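Local structure of RagB/SusD domain protein (Flavobacterium johnsoniae, 5J5U) at residues R243-G246 and L247-G250. The protein is a SusD homologue that binds chitin, probably helping to capture its chains at the outer membrane for uptake. Sequence-based numbering, arbitrary orientation.
Sequences RGNG and LSYG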
ATOM      1  N   ARG A 243      -2.155   6.281 -18.541  1.00 39.61           N
ATOM      2  CA  ARG A 243      -2.725   7.592 -18.259  1.00 36.98           C
ATOM      3  C   ARG A 243      -3.997   7.512 -17.396  1.00 39.22           C
ATOM      4  O   ARG A 243      -4.360   8.481 -16.720  1.00 37.73           O
ATOM      5  CB  ARG A 243      -2.982   8.338 -19.571  1.00 45.30           C
ATOM      6  CG  ARG A 243      -1.730   8.520 -20.463  1.00 38.43           C
ATOM      7  CD  ARG A 243      -1.215   9.951 -20.342  1.00 46.51           C
ATOM      8  NE  ARG A 243       0.175  10.114 -20.768  1.00 58.68           N
ATOM      9  CZ  ARG A 243       0.909  11.203 -20.529  1.00 58.98           C
ATOM     10  NH1 ARG A 243       0.398  12.230 -19.850  1.00 56.98           N
ATOM     11  NH2 ARG A 243       2.168  11.265 -20.956  1.00 64.88           N
ATOM     12  N   GLY A 244      -4.683   6.372 -17.434  1.00 37.31           N
ATOM     13  CA  GLY A 244      -5.768   6.119 -16.493  1.00 36.53           C
ATOM     14  C   GLY A 244      -5.333   5.391 -15.221  1.00 31.18           C
ATOM     15  O   GLY A 244      -4.355   4.628 -15.234  1.00 29.66           O
ATOM     16  N   ASN A 245      -6.073   5.605 -14.131  1.00 24.94           N
ATOM     17  CA  ASN A 245      -5.831   4.888 -12.880  1.00 25.79           C
ATOM     18  C   ASN A 245      -5.874   3.379 -13.149  1.00 17.42           C
ATOM     19  O   ASN A 245      -6.878   2.852 -13.618  1.00 18.99           O
ATOM     20  CB  ASN A 245      -6.868   5.330 -11.812  1.00 19.17           C
ATOM     21  CG  ASN A 245      -6.686   4.639 -10.444  1.00 20.69           C
ATOM     22  OD1 ASN A 245      -6.684   3.409 -10.361  1.00 18.00           O
ATOM     23  ND2 ASN A 245      -6.586   5.434  -9.367  1.00 15.05           N
ATOM     24  N   GLY A 246      -4.762   2.690 -12.905  1.00 23.38           N
ATOM     25  CA  GLY A 246      -4.697   1.242 -13.104  1.00 17.57           C
ATOM     26  C   GLY A 246      -5.618   0.436 -12.190  1.00 14.27           C
ATOM     27  O   GLY A 246      -6.185  -0.600 -12.570  1.00 12.63           O
ATOM     28  N   LEU A 247      -5.765   0.917 -10.963  1.00 13.82           N
ATOM     29  CA  LEU A 247      -6.621   0.238  -9.993  1.00 18.09           C
ATOM     30  C   LEU A 247      -8.075   0.272 -10.474  1.00 19.40           C
ATOM     31  O   LEU A 247      -8.787  -0.744 -10.398  1.00 16.14           O
ATOM     32  CB  LEU A 247      -6.497   0.873  -8.607  1.00 13.54           C
ATOM     33  CG  LEU A 247      -7.464   0.291  -7.586  1.00 15.98           C
ATOM     34  CD1 LEU A 247      -7.226  -1.196  -7.403  1.00 15.82           C
ATOM     35  CD2 LEU A 247      -7.375   1.033  -6.239  1.00 13.45           C
ATOM     36  N   SER A 248      -8.501   1.422 -10.998  1.00  9.78           N
ATOM     37  CA  SER A 248      -9.849   1.514 -11.548  1.00 15.47           C
ATOM     38  C   SER A 248      -9.971   0.583 -12.737  1.00 15.30           C
ATOM     39  O   SER A 248     -10.971  -0.090 -12.900  1.00 13.10           O
ATOM     40  CB  SER A 248     -10.194   2.942 -11.973  1.00 19.71           C
ATOM     41  OG  SER A 248     -10.063   3.836 -10.885  1.00 17.48           O
ATOM     42  N   TYR A 249      -8.921   0.499 -13.537  1.00 17.23           N
ATOM     43  CA  TYR A 249      -8.912  -0.475 -14.619  1.00 16.10           C
ATOM     44  C   TYR A 249      -9.269  -1.867 -14.076  1.00 15.02           C
ATOM     45  O   TYR A 249     -10.064  -2.594 -14.676  1.00 16.91           O
ATOM     46  CB  TYR A 249      -7.554  -0.505 -15.318  1.00 18.98           C
ATOM     47  CG  TYR A 249      -7.384  -1.681 -16.246  1.00 22.14           C
ATOM     48  CD1 TYR A 249      -7.986  -1.683 -17.497  1.00 22.03           C
ATOM     49  CD2 TYR A 249      -6.623  -2.785 -15.875  1.00 23.76           C
ATOM     50  CE1 TYR A 249      -7.839  -2.745 -18.355  1.00 29.14           C
ATOM     51  CE2 TYR A 249      -6.474  -3.866 -16.727  1.00 28.77           C
ATOM     52  CZ  TYR A 249      -7.087  -3.832 -17.971  1.00 29.30           C
ATOM     53  OH  TYR A 249      -6.953  -4.882 -18.840  1.00 37.10           O
ATOM     54  N   GLY A 250      -8.675  -2.244 -12.946  1.00 17.99           N
ATOM     55  CA  GLY A 250      -9.037  -3.521 -12.341  1.00 14.88           C
ATOM     56  C   GLY A 250     -10.508  -3.568 -11.910  1.00 16.28           C
ATOM     57  O   GLY A 250     -11.216  -4.518 -12.203  1.00 16.61           O
TER
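N245 caps the N-terminus of helix 246-253 through its side chain, a local contact with S248 in the largely buried first turn, where the loop following strand 224-226 runs into the helix. The carboxamide oxygen does the capping: S248 N donates to N245 OD1 at 2.8 Å with an N-H...O angle of 156°, the donor lying above the plane of the amide, 38° out of it. With CG anti to the backbone N (chi1 -179°), the side chain reaches forward beside its own carbonyl to the first turn, which also leaves OD1 2.7 Å from L247 N. The other end of the amide is tied down as well, ND2 donating to the carbonyl of T330, so the flip of the group is fixed. S248 OG passes alongside the amide, 3.5 Å from N245 CG, but its hydrogen bond goes to the carbonyl of L327. Backbone bonds then take up the helical pattern, from Y249 N to N245 O (3.1 Å) and from G250 N to G246 O (3.0 Å). G246 O also lies 3.1 Å from Y249 CB, at the edge of the tyrosine ring and in its plane. L247 CB touches N245 OD1 (3.1 Å), while the rest of the side chain leads off toward N38 and L39 of helix 31-45. Were this asparagine an alanine, S248 N would probably lose its capping acceptor and the T330 carbonyl its amide donor, weakening the tie between helix start and neighbouring loop. First-turn N-H groups lack a carbonyl one turn back; here the asparagine oxygen stands in at S248.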